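Local atomic coordinates of amidohydrolase (Mycoplasma synoviae, PDB entry 3OVG), a protein that catalyses the zinc-dependent hydrolysis of 1,4-lactones, including D-xylono-1,4-lactone 5-phosphate and L-arabino-1,4-lactone 5-phosphate, to the corresponding hydroxyacids. Residues L114-T119 and L166-A170; D70-V74 and K105-K109; P221-E227 and N256-L260. One frame throughout, in Å; residues are numbered along the deposited sequence.

Interaction 1 (L114-T119 and L166-A170)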
# COMPACT_ATOMS: atom_id res chain seq x y z
N LEU A 114 -23.35 4.56 -17.17
CA LEU A 114 -22.58 4.93 -18.37
C LEU A 114 -22.27 3.70 -19.21
O LEU A 114 -22.37 3.74 -20.43
CB LEU A 114 -21.28 5.64 -18.00
CG LEU A 114 -20.38 6.01 -19.19
CD1 LEU A 114 -21.20 6.80 -20.16
CD2 LEU A 114 -19.17 6.80 -18.67
N ALA A 115 -21.91 2.61 -18.56
CA ALA A 115 -21.51 1.41 -19.27
C ALA A 115 -22.71 0.73 -19.89
O ALA A 115 -22.65 0.26 -21.03
CB ALA A 115 -20.81 0.43 -18.30
N VAL A 116 -23.81 0.67 -19.13
CA VAL A 116 -24.92 -0.22 -19.44
C VAL A 116 -26.09 0.41 -20.18
O VAL A 116 -26.77 -0.24 -20.98
CB VAL A 116 -25.42 -0.85 -18.13
CG1 VAL A 116 -26.81 -1.35 -18.30
CG2 VAL A 116 -24.45 -1.94 -17.70
N VAL A 117 -26.35 1.69 -19.92
CA VAL A 117 -27.53 2.35 -20.50
C VAL A 117 -27.29 2.84 -21.93
O VAL A 117 -26.25 3.44 -22.22
CB VAL A 117 -27.99 3.51 -19.57
CG1 VAL A 117 -29.14 4.33 -20.20
CG2 VAL A 117 -28.36 2.93 -18.18
N PRO A 118 -28.25 2.58 -22.83
CA PRO A 118 -28.10 2.99 -24.24
C PRO A 118 -27.88 4.49 -24.35
O PRO A 118 -28.54 5.29 -23.69
CB PRO A 118 -29.46 2.61 -24.87
CG PRO A 118 -30.01 1.55 -23.99
CD PRO A 118 -29.53 1.90 -22.59
N THR A 119 -26.93 4.86 -25.19
CA THR A 119 -26.56 6.26 -25.37
C THR A 119 -27.77 7.17 -25.46
O THR A 119 -27.85 8.19 -24.77
CB THR A 119 -25.69 6.39 -26.61
OG1 THR A 119 -24.58 5.51 -26.45
CG2 THR A 119 -25.19 7.84 -26.80
N LEU A 166 -15.79 3.81 -23.18
CA LEU A 166 -16.84 4.50 -22.40
C LEU A 166 -16.72 6.03 -22.44
O LEU A 166 -17.71 6.76 -22.24
CB LEU A 166 -16.87 4.00 -20.94
CG LEU A 166 -17.93 2.92 -20.64
CD1 LEU A 166 -18.40 2.10 -21.84
CD2 LEU A 166 -17.62 2.05 -19.42
N GLU A 167 -15.51 6.50 -22.68
CA GLU A 167 -15.26 7.92 -22.88
C GLU A 167 -15.69 8.39 -24.28
O GLU A 167 -16.11 9.54 -24.46
CB GLU A 167 -13.77 8.21 -22.57
CG GLU A 167 -13.44 7.80 -21.13
CD GLU A 167 -11.95 7.84 -20.76
OE1 GLU A 167 -11.06 7.71 -21.64
OE2 GLU A 167 -11.70 7.95 -19.56
N LEU A 168 -15.54 7.54 -25.29
CA LEU A 168 -16.05 7.91 -26.61
C LEU A 168 -17.58 7.95 -26.53
O LEU A 168 -18.21 8.77 -27.15
CB LEU A 168 -15.56 6.94 -27.68
CG LEU A 168 -15.91 7.30 -29.13
CD1 LEU A 168 -15.38 8.69 -29.43
CD2 LEU A 168 -15.32 6.29 -30.13
N LYS A 169 -18.17 7.04 -25.75
CA LYS A 169 -19.61 7.08 -25.47
C LYS A 169 -20.02 8.40 -24.81
O LYS A 169 -21.01 9.03 -25.18
CB LYS A 169 -20.01 5.91 -24.56
CG LYS A 169 -21.53 5.73 -24.46
CD LYS A 169 -21.87 4.39 -23.77
CE LYS A 169 -23.37 4.28 -23.58
NZ LYS A 169 -23.68 3.08 -22.77
N ALA A 170 -19.23 8.84 -23.83
CA ALA A 170 -19.57 10.08 -23.12
C ALA A 170 -19.33 11.28 -24.04
O ALA A 170 -20.08 12.26 -23.97
CB ALA A 170 -18.74 10.20 -21.82
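Lys169 reaches out from helix 165-181 and plants its ammonium group between two backbone carbonyls where the short helix 113-116 ends. NZ donates to Leu114 O at 2.8 Å and to Val117 O at 2.7 Å; it is tilted 28° from the plane of the Leu114 carbonyl and stands above that of Val117. The reach comes from a fully stretched chain: CG points away from the backbone N (chi1 -168°), and every later torsion is also extended. A lysine suits this place because it delivers a charge to the end of a long apolar arm. Where a helix runs out, carbonyls lack their usual amide donors, and the positive charge probably also interacts favourably with that end of the helix.

Along the arm, Thr119 runs past the lysine in the opposite direction, its OG1 lying 3.3 Å from Lys169 CE. One turn earlier, Leu166 turns its branched end to the other segment: its CD2 packs on Ala115 CB at 3.7 Å, a small methyl that allows the backbones to come close. Leu114 adds its own isobutyl group, with CG 4.2 Å from Leu166 CG and CD2 near the Leu166 carbonyl oxygen.

Further out, Ile122 of helix 119-131 packs against both Lys169 and Val117, while Phe101 and Tyr107 touch Leu114. Tyr137 of the second subunit packs on Val116, Val117 and Pro118. Val117 leaves the helical conformation and Pro118 is the N-cap of helix 119-131, making a tight corner between helices 113-116 and 119-131 that packs on helix 165-181, whose Glu172, Val173 and Arg176 touch Thr119.

Interaction 2 (D70-V74 and K105-K109)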
# COMPACT_ATOMS: atom_id res chain seq x y z
N ASP A 70 -18.43 19.92 -12.10
CA ASP A 70 -18.67 18.60 -11.52
C ASP A 70 -19.82 17.87 -12.22
O ASP A 70 -20.96 18.32 -12.17
CB ASP A 70 -19.00 18.78 -10.05
CG ASP A 70 -18.10 19.84 -9.38
OD1 ASP A 70 -18.51 21.03 -9.34
OD2 ASP A 70 -17.00 19.45 -8.91
N PRO A 71 -19.52 16.76 -12.89
CA PRO A 71 -20.65 16.05 -13.51
C PRO A 71 -21.45 15.39 -12.38
O PRO A 71 -20.96 15.23 -11.27
CB PRO A 71 -19.97 14.96 -14.34
CG PRO A 71 -18.53 14.83 -13.80
CD PRO A 71 -18.31 15.94 -12.79
N PRO A 72 -22.69 15.01 -12.66
CA PRO A 72 -23.60 14.56 -11.58
C PRO A 72 -23.00 13.52 -10.63
O PRO A 72 -23.18 13.60 -9.42
CB PRO A 72 -24.77 13.90 -12.34
CG PRO A 72 -24.60 14.26 -13.78
CD PRO A 72 -23.33 15.04 -13.98
N ASN A 73 -22.30 12.53 -11.19
CA ASN A 73 -21.90 11.36 -10.40
C ASN A 73 -20.55 11.51 -9.72
O ASN A 73 -20.12 10.61 -9.03
CB ASN A 73 -21.89 10.11 -11.26
CG ASN A 73 -23.26 9.84 -11.90
OD1 ASN A 73 -24.27 9.63 -11.21
ND2 ASN A 73 -23.28 9.84 -13.21
N VAL A 74 -19.87 12.63 -9.95
CA VAL A 74 -18.56 12.83 -9.35
C VAL A 74 -18.54 14.14 -8.54
O VAL A 74 -18.10 15.17 -9.01
CB VAL A 74 -17.46 12.73 -10.42
CG1 VAL A 74 -16.07 12.90 -9.80
CG2 VAL A 74 -17.54 11.36 -11.08
N LYS A 105 -12.43 6.17 -15.50
CA LYS A 105 -11.87 5.67 -14.25
C LYS A 105 -12.85 5.84 -13.10
O LYS A 105 -12.82 5.06 -12.14
CB LYS A 105 -10.58 6.43 -13.88
CG LYS A 105 -9.82 5.80 -12.69
CD LYS A 105 -8.63 6.69 -12.22
CE LYS A 105 -7.79 5.96 -11.15
NZ LYS A 105 -6.38 6.44 -11.05
N PHE A 106 -13.69 6.88 -13.18
CA PHE A 106 -14.65 7.19 -12.12
C PHE A 106 -16.01 6.51 -12.26
O PHE A 106 -16.93 6.84 -11.52
CB PHE A 106 -14.85 8.70 -11.98
CG PHE A 106 -13.62 9.42 -11.54
CD1 PHE A 106 -12.76 8.84 -10.61
CD2 PHE A 106 -13.31 10.67 -12.03
CE1 PHE A 106 -11.62 9.50 -10.19
CE2 PHE A 106 -12.18 11.35 -11.60
CZ PHE A 106 -11.33 10.76 -10.68
N TYR A 107 -16.13 5.57 -13.19
CA TYR A 107 -17.36 4.80 -13.37
C TYR A 107 -17.07 3.30 -13.46
O TYR A 107 -16.24 2.86 -14.25
CB TYR A 107 -18.08 5.24 -14.65
CG TYR A 107 -18.42 6.71 -14.63
CD1 TYR A 107 -17.51 7.62 -15.08
CD2 TYR A 107 -19.61 7.16 -14.08
CE1 TYR A 107 -17.77 8.94 -15.04
CE2 TYR A 107 -19.89 8.50 -14.02
CZ TYR A 107 -18.95 9.39 -14.52
OH TYR A 107 -19.15 10.75 -14.51
N ASP A 108 -17.79 2.51 -12.68
CA ASP A 108 -17.64 1.06 -12.79
C ASP A 108 -17.84 0.58 -14.23
O ASP A 108 -18.93 0.70 -14.77
CB ASP A 108 -18.68 0.38 -11.90
CG ASP A 108 -18.42 -1.08 -11.77
OD1 ASP A 108 -18.52 -1.79 -12.80
OD2 ASP A 108 -18.07 -1.51 -10.66
N LYS A 109 -16.81 -0.01 -14.84
CA LYS A 109 -16.90 -0.35 -16.26
C LYS A 109 -17.84 -1.50 -16.55
O LYS A 109 -18.17 -1.74 -17.70
CB LYS A 109 -15.55 -0.68 -16.86
CG LYS A 109 -15.03 -2.04 -16.46
CD LYS A 109 -13.74 -2.40 -17.23
CE LYS A 109 -12.78 -3.17 -16.34
NZ LYS A 109 -11.97 -4.14 -17.15
O HOH W 1 -21.71 11.77 -14.15
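The side chain of Asn73 comes up at the edge of the Tyr107 ring, its amide plane nearly perpendicular (88°) to that of the ring, and its CB lies 3.8 Å from Tyr107 CE2. Val74 lies across Phe106 at about a right angle and meets Tyr107 obliquely. Its CG2 rests 3.9 Å from Phe106 CB and 3.8 Å from Tyr107 OH, while CG1 lies 4.2 Å from Phe106 CD2. This division follows from a chi1 of -179°, which sends CG1 opposite the backbone N and leaves CG2 beside it. A beta-branched valine can thus serve two neighbours with one short side chain. The Phe106 ring also meets His102 edge-to-face and packs against Pro35, Glu36 and Glu39 of helix 35-39.

Pro71 to Val74 form a type I beta turn, closed by Val74 N donating to Pro71 O. The consecutive prolines Pro71 and Pro72 stiffen the start of this turn, and Pro71 CG just reaches the tyrosine hydroxyl.

Between the two loops sits a water that accepts from Asn73 N at 3.1 Å and is hydrogen-bonded to Tyr107 OH at 2.8 Å.

Both loops follow barrel strands, 63-68 and 94-97, near the metal centre, where Asp70 OD2 binds ND1 of the zinc ligand His28 as a second-shell partner. Between the segments the contact is mainly van der Waals, and the water joins Asn73 N to Tyr107 OH: tyrosine combines a packing surface with a hydroxyl that reaches the turn through the water and takes the N-H of His102 in its own loop, in an otherwise buried setting.

Interaction 3 (P221-E227 and N256-L260)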
# COMPACT_ATOMS: atom_id res chain seq x y z
N PRO A 221 2.89 20.44 -21.65
CA PRO A 221 3.40 21.78 -22.00
C PRO A 221 4.11 21.79 -23.36
O PRO A 221 5.32 21.98 -23.45
CB PRO A 221 4.40 22.10 -20.88
CG PRO A 221 4.51 20.86 -20.03
CD PRO A 221 3.68 19.77 -20.62
N ASP A 222 3.35 21.60 -24.42
CA ASP A 222 3.93 21.40 -25.73
C ASP A 222 3.28 22.48 -26.62
O ASP A 222 2.10 22.36 -27.03
CB ASP A 222 3.58 19.97 -26.16
CG ASP A 222 4.16 19.60 -27.50
OD1 ASP A 222 4.24 20.47 -28.40
OD2 ASP A 222 4.50 18.41 -27.67
N LYS A 223 4.00 23.57 -26.85
CA LYS A 223 3.41 24.71 -27.54
C LYS A 223 2.97 24.38 -28.96
O LYS A 223 2.03 24.99 -29.47
CB LYS A 223 4.34 25.92 -27.53
CG LYS A 223 5.55 25.80 -28.43
CD LYS A 223 6.66 26.70 -27.89
CE LYS A 223 7.80 26.88 -28.90
NZ LYS A 223 8.71 27.95 -28.39
N TYR A 224 3.64 23.40 -29.58
CA TYR A 224 3.38 22.99 -30.95
C TYR A 224 2.06 22.24 -30.99
O TYR A 224 1.24 22.44 -31.88
CB TYR A 224 4.53 22.12 -31.49
CG TYR A 224 5.87 22.83 -31.44
CD1 TYR A 224 6.15 23.88 -32.30
CD2 TYR A 224 6.83 22.48 -30.50
CE1 TYR A 224 7.39 24.57 -32.25
CE2 TYR A 224 8.07 23.13 -30.44
CZ TYR A 224 8.33 24.17 -31.31
OH TYR A 224 9.54 24.81 -31.25
N TYR A 225 1.88 21.37 -30.01
CA TYR A 225 0.64 20.62 -29.86
C TYR A 225 -0.53 21.58 -29.62
O TYR A 225 -1.59 21.39 -30.19
CB TYR A 225 0.79 19.60 -28.71
CG TYR A 225 -0.40 18.64 -28.56
CD1 TYR A 225 -0.80 17.83 -29.62
CD2 TYR A 225 -1.08 18.53 -27.34
CE1 TYR A 225 -1.88 16.94 -29.49
CE2 TYR A 225 -2.16 17.66 -27.19
CZ TYR A 225 -2.55 16.86 -28.27
OH TYR A 225 -3.60 15.97 -28.12
N TYR A 226 -0.34 22.59 -28.76
CA TYR A 226 -1.40 23.54 -28.44
C TYR A 226 -1.87 24.19 -29.74
O TYR A 226 -3.07 24.30 -30.06
CB TYR A 226 -0.90 24.67 -27.51
CG TYR A 226 -0.56 24.28 -26.10
CD1 TYR A 226 -0.89 23.02 -25.60
CD2 TYR A 226 0.04 25.19 -25.23
CE1 TYR A 226 -0.58 22.68 -24.29
CE2 TYR A 226 0.35 24.85 -23.93
CZ TYR A 226 0.03 23.61 -23.46
OH TYR A 226 0.33 23.30 -22.15
N GLU A 227 -0.87 24.61 -30.50
CA GLU A 227 -1.10 25.33 -31.72
C GLU A 227 -1.80 24.44 -32.76
O GLU A 227 -2.75 24.89 -33.44
CB GLU A 227 0.25 25.86 -32.24
CG GLU A 227 0.16 26.47 -33.59
CD GLU A 227 1.53 26.99 -34.05
OE1 GLU A 227 2.56 26.44 -33.60
OE2 GLU A 227 1.54 27.94 -34.85
N ASN A 256 4.03 29.61 -22.60
CA ASN A 256 3.30 28.90 -23.64
C ASN A 256 2.08 29.69 -24.17
O ASN A 256 1.78 29.74 -25.39
CB ASN A 256 2.99 27.46 -23.20
CG ASN A 256 4.20 26.54 -23.35
OD1 ASN A 256 5.10 26.83 -24.13
ND2 ASN A 256 4.21 25.42 -22.62
N ILE A 257 1.42 30.39 -23.25
CA ILE A 257 0.29 31.24 -23.61
C ILE A 257 0.77 32.41 -24.51
O ILE A 257 0.13 32.74 -25.51
CB ILE A 257 -0.44 31.71 -22.34
CG1 ILE A 257 -1.39 30.62 -21.83
CG2 ILE A 257 -1.27 32.97 -22.58
CD1 ILE A 257 -2.02 31.02 -20.56
N LYS A 258 1.91 32.99 -24.14
CA LYS A 258 2.55 34.05 -24.94
C LYS A 258 2.80 33.56 -26.39
O LYS A 258 2.51 34.28 -27.36
CB LYS A 258 3.85 34.51 -24.22
CG LYS A 258 4.95 35.28 -25.07
CD LYS A 258 4.44 36.53 -25.69
CE LYS A 258 5.56 37.63 -25.87
NZ LYS A 258 6.41 37.49 -27.11
N TYR A 259 3.34 32.36 -26.53
CA TYR A 259 3.57 31.78 -27.86
C TYR A 259 2.25 31.75 -28.65
O TYR A 259 2.18 32.22 -29.79
CB TYR A 259 4.22 30.39 -27.75
CG TYR A 259 4.32 29.64 -29.07
CD1 TYR A 259 5.41 29.85 -29.94
CD2 TYR A 259 3.34 28.73 -29.46
CE1 TYR A 259 5.50 29.17 -31.17
CE2 TYR A 259 3.43 28.04 -30.70
CZ TYR A 259 4.51 28.27 -31.54
OH TYR A 259 4.61 27.61 -32.75
N LEU A 260 1.20 31.22 -28.02
CA LEU A 260 -0.08 31.09 -28.70
C LEU A 260 -0.65 32.46 -29.10
O LEU A 260 -1.23 32.60 -30.19
CB LEU A 260 -1.09 30.37 -27.81
CG LEU A 260 -0.76 28.92 -27.53
CD1 LEU A 260 -1.84 28.30 -26.59
CD2 LEU A 260 -0.67 28.16 -28.86
O HOH W 2 2.17 25.09 -20.89
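Tyr259, Asn256 and Lys223 carry most of this interface between two neighbouring helices of the TIM barrel, 223-233 and 250-262, which flank strand 236-239. The short segments run in broadly the same direction, their axes 9.9 Å apart and crossing at -44°.

The Tyr259 ring lies against Lys223 so that the lysine chain crosses one face: CG stands 3.8 Å from the ring centroid, a CH-pi contact almost along the ring normal. Lys223 has CG between its own N and carbonyl carbon (chi1 72°), a less usual choice that lays the extended chain over the ring. The same CG also lies over a face of the Tyr224 ring, so two tyrosines share one methylene. A lysine fits here because its greasy arm can pack on rings while the charge is carried beyond them.

Asn256 CB meets the edge of the Tyr226 ring at 3.8 Å from CE2, with ring and amide planes nearly perpendicular, and its OD1 lies by Lys223 CB. ND2 donates to a water at 2.7 Å, which in turn donates to Tyr226 OH; that hydroxyl is also hydrogen-bonded to Leu217 O. One N-H of the buried amide is thus satisfied by the water. Leu260 packs alongside, its CD2 3.7 Å from Tyr226 CB.

Outside the helix pair, Tyr224 OH is hydrogen-bonded to Glu255 of the third subunit, and Lys231 forms a salt bridge with Glu227 OE2. The remaining carboxylate oxygen, Glu227 OE1, accepts a short 2.5 Å bond from Tyr259 OH on its syn side, 35° out of the carboxylate plane.

How the interactions relate
Interactions 1 and 2 form one continuous patch, with centres 11 Å apart. They meet where Ala115 CB packs on Lys109 O at 3.5 Å and where Leu114 CD2 touches Tyr107 CD1 at 4.0 Å. Interaction 2 is the nearer to the chemistry: measured between side chains, Phe106 is about 6 Å from the zinc ligand His188 and Leu114 about 12 Å, and the Phe106 side chain is about 7 Å from a bound zinc ion. Interaction 3 stands apart, its centre about 32 Å and 30 Å from those of interactions 1 and 2, though its Pro221 side chain lies about 8 Å from that of the substrate-binding Tyr247.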